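PDB 5IRO: E3 19 kDa protein from Human adenovirus E serotype 4, which probably binds MHC class I heavy chains and retains them in the endoplasmic reticulum, impairing their transport to the infected cell's surface. Local coordinates for residues D8-L20 with A30-V42. Numbering follows the deposited sequence.
Sequences DPCLTFNPDKCQL and AVLIKCGWECQSV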
loop_
_atom_site.group_PDB
_atom_site.type_symbol
_atom_site.label_atom_id
_atom_site.label_comp_id
_atom_site.label_asym_id
_atom_site.label_seq_id
_atom_site.Cartn_x
_atom_site.Cartn_y
_atom_site.Cartn_z
ATOM N N ASP D 8 -9.560 -30.881 23.820
ATOM C CA ASP D 8 -8.461 -30.213 24.501
ATOM C C ASP D 8 -7.488 -29.603 23.502
ATOM O O ASP D 8 -7.159 -30.241 22.507
ATOM C CB ASP D 8 -7.726 -31.223 25.383
ATOM C CG ASP D 8 -6.802 -30.560 26.370
ATOM O OD1 ASP D 8 -5.880 -29.823 25.952
ATOM O OD2 ASP D 8 -7.008 -30.759 27.576
ATOM N N PRO D 9 -7.039 -28.366 23.747
ATOM C CA PRO D 9 -6.122 -27.790 22.764
ATOM C C PRO D 9 -4.631 -27.907 23.093
ATOM O O PRO D 9 -3.842 -28.247 22.204
ATOM C CB PRO D 9 -6.530 -26.309 22.734
ATOM C CG PRO D 9 -7.062 -26.048 24.098
ATOM C CD PRO D 9 -7.636 -27.340 24.617
ATOM N N CYS D 10 -4.256 -27.670 24.347
ATOM C CA CYS D 10 -2.872 -27.343 24.658
ATOM C C CYS D 10 -2.025 -28.390 25.384
ATOM O O CYS D 10 -0.821 -28.189 25.550
ATOM C CB CYS D 10 -2.850 -26.042 25.468
ATOM S SG CYS D 10 -3.374 -24.552 24.580
ATOM N N LEU D 11 -2.621 -29.502 25.807
ATOM C CA LEU D 11 -1.826 -30.571 26.407
ATOM C C LEU D 11 -1.359 -31.527 25.331
ATOM O O LEU D 11 -0.583 -32.445 25.599
ATOM C CB LEU D 11 -2.603 -31.346 27.481
ATOM C CG LEU D 11 -3.996 -31.946 27.275
ATOM C CD1 LEU D 11 -4.008 -33.150 26.337
ATOM C CD2 LEU D 11 -4.581 -32.334 28.625
ATOM N N THR D 12 -1.833 -31.310 24.108
ATOM C CA THR D 12 -1.505 -32.211 23.018
ATOM C C THR D 12 -0.068 -31.956 22.609
ATOM O O THR D 12 0.358 -30.809 22.475
ATOM C CB THR D 12 -2.432 -31.973 21.804
ATOM O OG1 THR D 12 -2.231 -30.648 21.295
ATOM C CG2 THR D 12 -3.894 -32.140 22.199
ATOM N N PHE D 13 0.680 -33.036 22.413
ATOM C CA PHE D 13 2.077 -32.929 22.031
ATOM C C PHE D 13 2.184 -32.879 20.510
ATOM O O PHE D 13 3.073 -33.494 19.921
ATOM C CB PHE D 13 2.860 -34.128 22.575
ATOM C CG PHE D 13 2.883 -34.213 24.084
ATOM C CD1 PHE D 13 2.723 -33.079 24.865
ATOM C CD2 PHE D 13 3.046 -35.437 24.718
ATOM C CE1 PHE D 13 2.734 -33.162 26.249
ATOM C CE2 PHE D 13 3.059 -35.528 26.101
ATOM C CZ PHE D 13 2.903 -34.387 26.867
ATOM N N ASN D 14 1.270 -32.151 19.873
ATOM C CA ASN D 14 1.181 -32.176 18.415
ATOM C C ASN D 14 1.778 -30.995 17.639
ATOM O O ASN D 14 2.180 -31.166 16.487
ATOM C CB ASN D 14 -0.256 -32.454 17.967
ATOM C CG ASN D 14 -0.683 -33.878 18.253
ATOM O OD1 ASN D 14 0.074 -34.659 18.832
ATOM N ND2 ASN D 14 -1.899 -34.223 17.856
ATOM N N PRO D 15 1.845 -29.800 18.254
ATOM C CA PRO D 15 2.576 -28.775 17.503
ATOM C C PRO D 15 4.077 -29.070 17.393
ATOM O O PRO D 15 4.896 -28.560 18.160
ATOM C CB PRO D 15 2.314 -27.505 18.314
ATOM C CG PRO D 15 0.944 -27.728 18.867
ATOM C CD PRO D 15 0.916 -29.191 19.229
ATOM N N ASP D 16 4.399 -29.922 16.427
ATOM C CA ASP D 16 5.748 -30.120 15.929
ATOM C C ASP D 16 5.639 -29.583 14.519
ATOM O O ASP D 16 6.551 -28.940 13.996
ATOM C CB ASP D 16 6.120 -31.605 15.902
ATOM C CG ASP D 16 6.333 -32.133 14.487
ATOM O OD1 ASP D 16 7.499 -32.215 14.045
ATOM O OD2 ASP D 16 5.332 -32.459 13.811
ATOM N N LYS D 17 4.484 -29.854 13.919
ATOM C CA LYS D 17 4.168 -29.371 12.590
ATOM C C LYS D 17 3.404 -28.063 12.729
ATOM O O LYS D 17 2.173 -28.041 12.776
ATOM C CB LYS D 17 3.328 -30.406 11.829
ATOM C CG LYS D 17 2.964 -30.005 10.407
ATOM C CD LYS D 17 2.015 -31.011 9.768
ATOM C CE LYS D 17 2.637 -32.397 9.702
ATOM N NZ LYS D 17 1.740 -33.390 9.046
ATOM N N CYS D 18 4.161 -26.975 12.804
ATOM C CA CYS D 18 3.618 -25.633 12.735
ATOM C C CYS D 18 3.847 -25.100 11.324
ATOM O O CYS D 18 4.987 -24.858 10.921
ATOM C CB CYS D 18 4.295 -24.742 13.773
ATOM S SG CYS D 18 3.773 -25.050 15.463
ATOM N N GLN D 19 2.760 -24.924 10.580
ATOM C CA GLN D 19 2.820 -24.603 9.157
ATOM C C GLN D 19 3.551 -23.297 8.854
ATOM O O GLN D 19 3.498 -22.346 9.629
ATOM C CB GLN D 19 1.402 -24.522 8.584
ATOM C CG GLN D 19 0.610 -23.322 9.096
ATOM C CD GLN D 19 -0.760 -23.186 8.470
ATOM O OE1 GLN D 19 -1.726 -23.801 8.918
ATOM N NE2 GLN D 19 -0.853 -22.365 7.430
ATOM N N LEU D 20 4.267 -23.268 7.736
ATOM C CA LEU D 20 4.974 -22.056 7.337
ATOM C C LEU D 20 4.826 -21.738 5.847
ATOM O O LEU D 20 4.784 -22.637 5.007
ATOM C CB LEU D 20 6.449 -22.078 7.767
ATOM C CG LEU D 20 7.460 -23.109 7.260
ATOM C CD1 LEU D 20 8.858 -22.665 7.660
ATOM C CD2 LEU D 20 7.180 -24.499 7.807
ATOM N N ALA D 30 10.435 -13.396 2.502
ATOM C CA ALA D 30 9.680 -13.247 3.741
ATOM C C ALA D 30 9.162 -14.592 4.230
ATOM O O ALA D 30 8.427 -15.293 3.522
ATOM C CB ALA D 30 8.526 -12.275 3.546
ATOM N N VAL D 31 9.563 -14.931 5.452
ATOM C CA VAL D 31 9.198 -16.183 6.097
ATOM C C VAL D 31 8.060 -15.975 7.088
ATOM O O VAL D 31 8.070 -15.014 7.860
ATOM C CB VAL D 31 10.402 -16.771 6.864
ATOM C CG1 VAL D 31 10.045 -18.108 7.487
ATOM C CG2 VAL D 31 11.606 -16.903 5.947
ATOM N N LEU D 32 7.083 -16.874 7.064
ATOM C CA LEU D 32 5.954 -16.795 7.982
ATOM C C LEU D 32 5.695 -18.151 8.625
ATOM O O LEU D 32 5.055 -19.012 8.026
ATOM C CB LEU D 32 4.698 -16.340 7.242
ATOM C CG LEU D 32 3.476 -16.129 8.138
ATOM C CD1 LEU D 32 3.542 -14.781 8.841
ATOM C CD2 LEU D 32 2.192 -16.279 7.345
ATOM N N ILE D 33 6.170 -18.328 9.852
ATOM C CA ILE D 33 5.952 -19.569 10.587
ATOM C C ILE D 33 4.663 -19.499 11.399
ATOM O O ILE D 33 4.612 -18.842 12.442
ATOM C CB ILE D 33 7.128 -19.873 11.533
ATOM C CG1 ILE D 33 8.457 -19.726 10.786
ATOM C CG2 ILE D 33 6.995 -21.269 12.123
ATOM C CD1 ILE D 33 9.679 -19.809 11.680
ATOM N N LYS D 34 3.624 -20.173 10.916
ATOM C CA LYS D 34 2.332 -20.163 11.594
ATOM C C LYS D 34 2.064 -21.448 12.381
ATOM O O LYS D 34 1.939 -22.531 11.808
ATOM C CB LYS D 34 1.204 -19.924 10.590
ATOM C CG LYS D 34 -0.169 -19.787 11.228
ATOM C CD LYS D 34 -1.217 -19.423 10.191
ATOM C CE LYS D 34 -2.566 -19.154 10.836
ATOM N NZ LYS D 34 -3.609 -18.871 9.813
ATOM N N CYS D 35 1.977 -21.316 13.698
ATOM C CA CYS D 35 1.553 -22.411 14.556
ATOM C C CYS D 35 0.153 -22.132 15.091
ATOM O O CYS D 35 -0.459 -21.125 14.733
ATOM C CB CYS D 35 2.554 -22.628 15.696
ATOM S SG CYS D 35 4.206 -23.132 15.148
ATOM N N GLY D 36 -0.347 -23.011 15.954
ATOM C CA GLY D 36 -1.724 -22.915 16.405
ATOM C C GLY D 36 -2.047 -21.683 17.230
ATOM O O GLY D 36 -1.222 -21.213 18.013
ATOM N N TRP D 37 -3.255 -21.159 17.042
ATOM C CA TRP D 37 -3.746 -20.016 17.809
ATOM C C TRP D 37 -4.766 -20.466 18.852
ATOM O O TRP D 37 -5.487 -19.652 19.433
ATOM C CB TRP D 37 -4.367 -18.978 16.874
ATOM C CG TRP D 37 -3.357 -18.119 16.188
ATOM C CD1 TRP D 37 -2.872 -18.278 14.922
ATOM C CD2 TRP D 37 -2.711 -16.959 16.723
ATOM N NE1 TRP D 37 -1.958 -17.293 14.639
ATOM C CE2 TRP D 37 -1.842 -16.469 15.728
ATOM C CE3 TRP D 37 -2.779 -16.288 17.948
ATOM C CZ2 TRP D 37 -1.049 -15.339 15.920
ATOM C CZ3 TRP D 37 -1.992 -15.169 18.136
ATOM C CH2 TRP D 37 -1.139 -14.705 17.128
ATOM N N GLU D 38 -4.811 -21.773 19.081
ATOM C CA GLU D 38 -5.731 -22.372 20.037
ATOM C C GLU D 38 -5.008 -22.573 21.363
ATOM O O GLU D 38 -5.596 -23.012 22.352
ATOM C CB GLU D 38 -6.245 -23.712 19.510
ATOM C CG GLU D 38 -6.703 -23.674 18.058
ATOM C CD GLU D 38 -5.585 -24.017 17.090
ATOM O OE1 GLU D 38 -4.459 -24.287 17.558
ATOM O OE2 GLU D 38 -5.828 -24.013 15.865
ATOM N N CYS D 39 -3.722 -22.237 21.366
ATOM C CA CYS D 39 -2.858 -22.430 22.520
ATOM C C CYS D 39 -2.105 -21.138 22.829
ATOM O O CYS D 39 -1.627 -20.463 21.916
ATOM C CB CYS D 39 -1.854 -23.554 22.240
ATOM S SG CYS D 39 -2.008 -25.076 23.193
ATOM N N GLN D 40 -2.014 -20.784 24.107
ATOM C CA GLN D 40 -1.163 -19.675 24.528
ATOM C C GLN D 40 0.129 -20.312 25.038
ATOM O O GLN D 40 0.173 -21.526 25.243
ATOM C CB GLN D 40 -1.879 -18.858 25.617
ATOM C CG GLN D 40 -1.010 -17.901 26.439
ATOM C CD GLN D 40 -0.318 -16.848 25.590
ATOM O OE1 GLN D 40 0.833 -17.020 25.186
ATOM N NE2 GLN D 40 -1.012 -15.747 25.327
ATOM N N SER D 41 1.178 -19.510 25.209
ATOM C CA SER D 41 2.452 -19.972 25.762
ATOM C C SER D 41 3.215 -20.917 24.831
ATOM O O SER D 41 4.382 -21.224 25.076
ATOM C CB SER D 41 2.270 -20.586 27.155
ATOM O OG SER D 41 1.700 -19.643 28.046
ATOM N N VAL D 42 2.566 -21.364 23.760
ATOM C CA VAL D 42 3.276 -22.074 22.706
ATOM C C VAL D 42 4.124 -21.033 21.990
ATOM O O VAL D 42 3.659 -20.317 21.104
ATOM C CB VAL D 42 2.325 -22.848 21.746
ATOM C CG1 VAL D 42 1.126 -22.000 21.371
ATOM C CG2 VAL D 42 3.066 -23.332 20.500
#
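Two disulfides, Cys10–Cys39 and Cys18–Cys35, tie residues 8-20 to residues 30-42 within this short contact. Cysteine probably suits both places, since residues 8-19 form no regular helix or strand that would hold them. Cys10 SG and Cys39 SG are bonded at 2.0 Å, both residues partly exposed and residues 8-11 poorly ordered; here Pro9 CB rests against Glu38 O at 3.4 Å. Cys18 and Cys35 are buried; that they are joined is clear, but the detailed angles of their bridge are doubtful. Next to this second bridge residues 8-20 enter, and residues 30-42 leave, the antiparallel sheet of the lumenal domain of E3-19K, in which strand 29-34 runs between strands 20-24 and 54-59. Lys34 N donates to Gln19 O at 2.5 Å. Leu20 and Ile33 then form a non-hydrogen-bonded pair, sending apolar branches to one face, with Leu20 CD1 4.3 Å from Ile33 CG1; Phe85 touches Leu20 and Tyr67 touches Ile33. Gln19 and Lys34 lie alongside each other on the exposed side, pointing the same way. Their aliphatic parts touch, Gln19 CG lying 3.8 Å from Lys34 CB, and the extended lysine chain carries its ammonium group away from the neighbouring segment.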